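Local coordinates for beta-N-acetylglucosaminidase-like protein Glycoside hydrolase family 20 (Flavobacterium johnsoniae, PDB 6YHH) that probably removes terminal N-acetylglucosamine units from chitin-derived oligosaccharides as a beta-N-acetylhexosaminidase, at residues A[165-175]-A[461-472]. Sequence-based numbering, arbitrary orientation.
Sequences RNLDALAAMKM and DSRVWPRTAAIA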
ATOM      1  N   ARG A 165       1.260  -6.124   6.897  1.00  8.14           N
ATOM      2  CA  ARG A 165      -0.101  -5.673   7.181  1.00  8.72           C
ATOM      3  C   ARG A 165      -0.993  -6.866   7.435  1.00  8.76           C
ATOM      4  O   ARG A 165      -2.041  -6.767   8.170  1.00  9.39           O
ATOM      5  CB  ARG A 165      -0.682  -4.777   6.111  1.00  9.39           C
ATOM      6  CG  ARG A 165      -0.851  -5.370   4.724  1.00  9.66           C
ATOM      7  CD  ARG A 165      -1.363  -4.357   3.728  1.00  9.96           C
ATOM      8  NE  ARG A 165      -1.607  -4.913   2.416  1.00 10.15           N
ATOM      9  CZ  ARG A 165      -0.809  -4.779   1.344  1.00 11.59           C
ATOM     10  NH1 ARG A 165      -1.104  -5.356   0.213  1.00 11.61           N
ATOM     11  NH2 ARG A 165       0.320  -4.063   1.434  1.00 12.01           N
ATOM     12  N   ASN A 166      -0.744  -7.973   6.761  1.00  8.85           N
ATOM     13  CA  ASN A 166      -1.566  -9.157   7.025  1.00  8.21           C
ATOM     14  C   ASN A 166      -1.345  -9.716   8.454  1.00  8.23           C
ATOM     15  O   ASN A 166      -2.271 -10.232   9.026  1.00  8.10           O
ATOM     16  CB  ASN A 166      -1.380 -10.170   5.907  1.00  8.67           C
ATOM     17  CG  ASN A 166      -2.269  -9.825   4.729  1.00  9.19           C
ATOM     18  OD1 ASN A 166      -1.895  -9.022   3.789  1.00 11.15           O
ATOM     19  ND2 ASN A 166      -3.449 -10.342   4.779  1.00  7.85           N
ATOM     20  N   LEU A 167      -0.137  -9.615   8.982  1.00  7.69           N
ATOM     21  CA  LEU A 167       0.102  -9.972  10.360  1.00  8.65           C
ATOM     22  C   LEU A 167      -0.731  -9.054  11.249  1.00  9.27           C
ATOM     23  O   LEU A 167      -1.344  -9.525  12.235  1.00  9.02           O
ATOM     24  CB  LEU A 167       1.604  -9.848  10.700  1.00  9.19           C
ATOM     25  CG  LEU A 167       2.408 -10.992  10.119  1.00  9.13           C
ATOM     26  CD1 LEU A 167       3.942 -10.709  10.153  1.00  9.46           C
ATOM     27  CD2 LEU A 167       2.079 -12.331  10.757  1.00  9.76           C
ATOM     28  N   ASP A 168      -0.822  -7.743  10.942  1.00  8.64           N
ATOM     29  CA  ASP A 168      -1.714  -6.876  11.742  1.00  9.91           C
ATOM     30  C   ASP A 168      -3.162  -7.342  11.649  1.00  9.31           C
ATOM     31  O   ASP A 168      -3.881  -7.303  12.666  1.00  9.62           O
ATOM     32  CB  ASP A 168      -1.591  -5.423  11.297  1.00 11.10           C
ATOM     33  CG  ASP A 168      -0.243  -4.804  11.712  1.00 12.72           C
ATOM     34  OD1 ASP A 168       0.006  -4.788  12.946  1.00 15.96           O
ATOM     35  OD2 ASP A 168       0.478  -4.340  10.863  1.00 16.50           O
ATOM     36  N   ALA A 169      -3.599  -7.742  10.458  1.00  8.95           N
ATOM     37  CA  ALA A 169      -4.989  -8.158  10.279  1.00  9.06           C
ATOM     38  C   ALA A 169      -5.255  -9.455  11.120  1.00  8.90           C
ATOM     39  O   ALA A 169      -6.361  -9.655  11.696  1.00  8.47           O
ATOM     40  CB  ALA A 169      -5.342  -8.384   8.836  1.00  9.74           C
ATOM     41  N   LEU A 170      -4.296 -10.364  11.088  1.00  8.50           N
ATOM     42  CA  LEU A 170      -4.395 -11.641  11.862  1.00  8.69           C
ATOM     43  C   LEU A 170      -4.584 -11.282  13.363  1.00  8.76           C
ATOM     44  O   LEU A 170      -5.523 -11.744  13.974  1.00  9.50           O
ATOM     45  CB  LEU A 170      -3.168 -12.540  11.728  1.00  9.83           C
ATOM     46  CG  LEU A 170      -3.031 -13.268  10.383  1.00 12.62           C
ATOM     47  CD1 LEU A 170      -1.887 -14.268  10.482  1.00 13.26           C
ATOM     48  CD2 LEU A 170      -4.215 -13.845   9.745  1.00 16.51           C
ATOM     49  N   ALA A 171      -3.765 -10.376  13.857  1.00  9.19           N
ATOM     50  CA  ALA A 171      -3.957  -9.977  15.265  1.00  9.49           C
ATOM     51  C   ALA A 171      -5.294  -9.362  15.516  1.00  9.05           C
ATOM     52  O   ALA A 171      -5.907  -9.598  16.542  1.00  9.48           O
ATOM     53  CB  ALA A 171      -2.800  -9.112  15.762  1.00 10.42           C
ATOM     54  N   ALA A 172      -5.756  -8.526  14.597  1.00  8.63           N
ATOM     55  CA  ALA A 172      -7.035  -7.876  14.732  1.00  8.84           C
ATOM     56  C   ALA A 172      -8.168  -8.852  14.849  1.00  8.58           C
ATOM     57  O   ALA A 172      -9.216  -8.570  15.519  1.00  8.44           O
ATOM     58  CB  ALA A 172      -7.252  -6.966  13.530  1.00  8.94           C
ATOM     59  N   MET A 173      -7.985 -10.019  14.237  1.00  8.23           N
ATOM     60  CA  MET A 173      -9.009 -11.105  14.244  1.00  8.84           C
ATOM     61  C   MET A 173      -8.664 -12.193  15.262  1.00  9.44           C
ATOM     62  O   MET A 173      -9.254 -13.280  15.219  1.00  9.03           O
ATOM     63  CB  MET A 173      -9.121 -11.700  12.872  1.00  8.55           C
ATOM     64  CG  MET A 173      -9.580 -10.706  11.791  1.00  8.80           C
ATOM     65  SD  MET A 173     -10.978  -9.639  12.255  1.00  9.90           S
ATOM     66  CE  MET A 173     -12.097 -10.982  12.754  1.00  9.97           C
ATOM     67  N   LYS A 174      -7.684 -11.961  16.125  1.00  9.24           N
ATOM     68  CA  LYS A 174      -7.233 -12.941  17.132  1.00  9.78           C
ATOM     69  C   LYS A 174      -6.677 -14.221  16.562  1.00 10.01           C
ATOM     70  O   LYS A 174      -6.756 -15.295  17.178  1.00  9.86           O
ATOM     71  CB  LYS A 174      -8.320 -13.216  18.154  1.00  8.91           C
ATOM     72  CG  LYS A 174      -8.786 -11.993  18.855  1.00  9.69           C
ATOM     73  CD  LYS A 174      -9.750 -12.328  20.004  1.00  9.08           C
ATOM     74  CE  LYS A 174     -10.304 -11.087  20.684  1.00  9.04           C
ATOM     75  NZ  LYS A 174     -11.445 -10.528  19.915  1.00  9.37           N
ATOM     76  N   MET A 175      -6.141 -14.144  15.324  1.00  9.67           N
ATOM     77  CA  MET A 175      -5.460 -15.275  14.730  1.00  9.93           C
ATOM     78  C   MET A 175      -3.988 -15.298  15.141  1.00  8.83           C
ATOM     79  O   MET A 175      -3.397 -14.237  15.283  1.00  9.68           O
ATOM     80  CB  MET A 175      -5.621 -15.236  13.204  1.00  9.19           C
ATOM     81  CG  MET A 175      -7.050 -15.369  12.836  1.00 10.65           C
ATOM     82  SD  MET A 175      -7.292 -15.165  11.016  1.00 14.62           S
ATOM     83  CE  MET A 175      -6.502 -16.651  10.354  1.00 13.65           C
ATOM     84  N   ASP A 461      -5.083  -8.877  -0.720  1.00  6.89           N
ATOM     85  CA  ASP A 461      -5.989  -8.584   0.401  1.00  7.38           C
ATOM     86  C   ASP A 461      -7.494  -8.731   0.021  1.00  7.34           C
ATOM     87  O   ASP A 461      -8.290  -9.216   0.873  1.00  7.69           O
ATOM     88  CB  ASP A 461      -5.749  -7.198   0.961  1.00  7.28           C
ATOM     89  CG  ASP A 461      -4.415  -7.017   1.601  1.00  7.58           C
ATOM     90  OD1 ASP A 461      -3.747  -7.992   1.845  1.00  8.68           O
ATOM     91  OD2 ASP A 461      -4.080  -5.803   1.882  1.00  7.90           O
ATOM     92  N   SER A 462      -7.856  -8.427  -1.247  1.00  7.62           N
ATOM     93  CA  SER A 462      -9.222  -8.591  -1.684  1.00  7.63           C
ATOM     94  C   SER A 462      -9.667 -10.050  -1.684  1.00  7.69           C
ATOM     95  O   SER A 462     -10.887 -10.362  -1.654  1.00  8.53           O
ATOM     96  CB  SER A 462      -9.453  -8.015  -3.087  1.00  8.09           C
ATOM     97  OG  SER A 462      -8.893  -8.762  -4.107  1.00  8.85           O
ATOM     98  N   ARG A 463      -8.721 -10.938  -1.847  1.00  7.18           N
ATOM     99  CA  ARG A 463      -9.010 -12.393  -1.772  1.00  7.29           C
ATOM    100  C   ARG A 463      -9.074 -12.866  -0.303  1.00  7.31           C
ATOM    101  O   ARG A 463      -9.967 -13.650   0.108  1.00  8.10           O
ATOM    102  CB  ARG A 463      -7.958 -13.166  -2.600  1.00  7.79           C
ATOM    103  CG  ARG A 463      -8.346 -13.272  -4.082  1.00  7.82           C
ATOM    104  CD  ARG A 463      -8.646 -11.973  -4.800  1.00  7.81           C
ATOM    105  NE  ARG A 463      -9.190 -12.235  -6.136  1.00  8.14           N
ATOM    106  CZ  ARG A 463     -10.161 -11.499  -6.697  1.00  8.31           C
ATOM    107  NH1 ARG A 463     -10.558 -10.342  -6.151  1.00  7.20           N
ATOM    108  NH2 ARG A 463     -10.676 -11.888  -7.889  1.00  8.01           N
ATOM    109  N   VAL A 464      -8.121 -12.445   0.515  1.00  7.19           N
ATOM    110  CA  VAL A 464      -8.049 -12.910   1.925  1.00  7.31           C
ATOM    111  C   VAL A 464      -9.178 -12.355   2.782  1.00  7.52           C
ATOM    112  O   VAL A 464      -9.751 -13.103   3.575  1.00  7.61           O
ATOM    113  CB  VAL A 464      -6.672 -12.603   2.537  1.00  7.54           C
ATOM    114  CG1 VAL A 464      -6.573 -13.073   3.975  1.00  8.00           C
ATOM    115  CG2 VAL A 464      -5.640 -13.314   1.698  1.00  7.85           C
ATOM    116  N   TRP A 465      -9.478 -11.080   2.626  1.00  7.51           N
ATOM    117  CA  TRP A 465     -10.392 -10.305   3.519  1.00  8.39           C
ATOM    118  C   TRP A 465     -11.571  -9.830   2.737  1.00  8.35           C
ATOM    119  O   TRP A 465     -11.414  -9.353   1.587  1.00  8.76           O
ATOM    120  CB  TRP A 465      -9.633  -9.112   4.120  1.00  8.03           C
ATOM    121  CG  TRP A 465      -8.336  -9.554   4.806  1.00  7.99           C
ATOM    122  CD1 TRP A 465      -7.026  -9.415   4.336  1.00  8.39           C
ATOM    123  CD2 TRP A 465      -8.227 -10.268   6.055  1.00  8.04           C
ATOM    124  NE1 TRP A 465      -6.155 -10.027   5.223  1.00  8.17           N
ATOM    125  CE2 TRP A 465      -6.872 -10.544   6.280  1.00  8.02           C
ATOM    126  CE3 TRP A 465      -9.193 -10.766   6.992  1.00  8.44           C
ATOM    127  CZ2 TRP A 465      -6.437 -11.272   7.367  1.00  8.50           C
ATOM    128  CZ3 TRP A 465      -8.748 -11.454   8.100  1.00  9.01           C
ATOM    129  CH2 TRP A 465      -7.351 -11.729   8.268  1.00  8.74           C
ATOM    130  N   PRO A 466     -12.798  -9.882   3.320  1.00  8.25           N
ATOM    131  CA  PRO A 466     -13.029 -10.195   4.710  1.00  8.74           C
ATOM    132  C   PRO A 466     -13.351 -11.648   5.012  1.00  8.56           C
ATOM    133  O   PRO A 466     -13.652 -11.983   6.182  1.00  9.08           O
ATOM    134  CB  PRO A 466     -14.243  -9.338   5.052  1.00  9.45           C
ATOM    135  CG  PRO A 466     -15.037  -9.409   3.764  1.00  9.53           C
ATOM    136  CD  PRO A 466     -13.988  -9.362   2.665  1.00  9.83           C
ATOM    137  N   ARG A 467     -13.279 -12.559   4.070  1.00  8.83           N
ATOM    138  CA  ARG A 467     -13.632 -13.933   4.352  1.00  8.36           C
ATOM    139  C   ARG A 467     -12.817 -14.590   5.448  1.00  8.66           C
ATOM    140  O   ARG A 467     -13.367 -15.424   6.218  1.00  9.78           O
ATOM    141  CB  ARG A 467     -13.696 -14.833   3.106  1.00  8.69           C
ATOM    142  CG  ARG A 467     -14.801 -14.449   2.102  1.00  9.13           C
ATOM    143  CD  ARG A 467     -14.890 -15.241   0.795  1.00  9.39           C
ATOM    144  NE  ARG A 467     -13.646 -14.955   0.051  1.00  8.40           N
ATOM    145  CZ  ARG A 467     -12.953 -15.822  -0.635  1.00  8.04           C
ATOM    146  NH1 ARG A 467     -13.414 -17.023  -0.887  1.00  7.98           N
ATOM    147  NH2 ARG A 467     -11.754 -15.460  -1.081  1.00  7.89           N
ATOM    148  N   THR A 468     -11.527 -14.292   5.552  1.00  7.92           N
ATOM    149  CA  THR A 468     -10.716 -14.875   6.589  1.00  8.17           C
ATOM    150  C   THR A 468     -11.140 -14.419   8.008  1.00  8.22           C
ATOM    151  O   THR A 468     -10.861 -15.094   8.975  1.00  8.97           O
ATOM    152  CB  THR A 468      -9.242 -14.644   6.281  1.00  8.93           C
ATOM    153  OG1 THR A 468      -9.025 -15.263   4.986  1.00  9.60           O
ATOM    154  CG2 THR A 468      -8.346 -15.247   7.338  1.00 10.69           C
ATOM    155  N   ALA A 469     -11.845 -13.288   8.073  1.00  8.41           N
ATOM    156  CA  ALA A 469     -12.392 -12.807   9.374  1.00  8.52           C
ATOM    157  C   ALA A 469     -13.489 -13.711   9.869  1.00  8.69           C
ATOM    158  O   ALA A 469     -13.553 -13.999  11.064  1.00  8.92           O
ATOM    159  CB  ALA A 469     -12.767 -11.348   9.327  1.00  7.95           C
ATOM    160  N   ALA A 470     -14.318 -14.243   8.951  1.00  8.67           N
ATOM    161  CA  ALA A 470     -15.312 -15.252   9.306  1.00  9.17           C
ATOM    162  C   ALA A 470     -14.655 -16.575   9.730  1.00  9.64           C
ATOM    163  O   ALA A 470     -15.077 -17.209  10.666  1.00  9.93           O
ATOM    164  CB  ALA A 470     -16.308 -15.429   8.177  1.00 10.07           C
ATOM    165  N   ILE A 471     -13.560 -16.955   9.048  1.00  8.31           N
ATOM    166  CA  ILE A 471     -12.810 -18.095   9.434  1.00  8.94           C
ATOM    167  C   ILE A 471     -12.217 -17.891  10.837  1.00  8.35           C
ATOM    168  O   ILE A 471     -12.252 -18.855  11.665  1.00  8.62           O
ATOM    169  CB  ILE A 471     -11.739 -18.445   8.396  1.00  8.43           C
ATOM    170  CG1 ILE A 471     -12.434 -18.872   7.107  1.00  9.24           C
ATOM    171  CG2 ILE A 471     -10.771 -19.519   8.893  1.00  8.56           C
ATOM    172  CD1 ILE A 471     -11.486 -19.003   5.922  1.00  9.01           C
ATOM    173  N   ALA A 472     -11.716 -16.702  11.132  1.00  8.07           N
ATOM    174  CA  ALA A 472     -11.192 -16.398  12.449  1.00  9.61           C
ATOM    175  C   ALA A 472     -12.245 -16.687  13.489  1.00  8.14           C
ATOM    176  O   ALA A 472     -11.937 -17.190  14.573  1.00  8.71           O
ATOM    177  CB  ALA A 472     -10.670 -14.975  12.547  1.00  9.68           C
TER
HETATM  178  O   HOH W   1      -3.292  -6.645  -1.285  1.00  6.80           O
HETATM  179  O   HOH W   2      -9.161 -16.465  15.610  1.00 10.69           O
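Trp465 lays its indole against Ala169, whose CB lies 3.4 Å from CZ2 and covers one ring face toward the rim. Val464 CG1 and Thr468 CB cover the opposite face. Leu170 CD2 comes to the ring edge near CH2. With an alanine in place of Trp465, a gap would probably open between Ala169 and Val464, and Leu170 CD2 would be left without the ring edge it meets.

Met173 CB meets Ala472 CB at 3.6 Å. Its CG sits beside the backbone N (chi1 -62°) and touches Trp465 CZ3 at 3.9 Å. The chain then bends twice, which brings SD and then CE against Ala469 CB, CE at 3.5 Å. Met175 adds CG and SD on Ala472 CB, and its CE reaches Thr468 CG2.

At the other end, Arg165 NE gives a 2.7 Å salt-bridge hydrogen bond to the syn side of Asp461 OD2. The guanidinium and carboxylate planes stand 84° apart. Thr504 N also donates to OD2, and Asp161 pairs with Arg165 NH2.

Helix 160-172 ends in a Schellman motif at Lys174. The contact joins helices following strands 146-152 and 443-450, the paired first and last strands of the TIM-barrel catalytic domain.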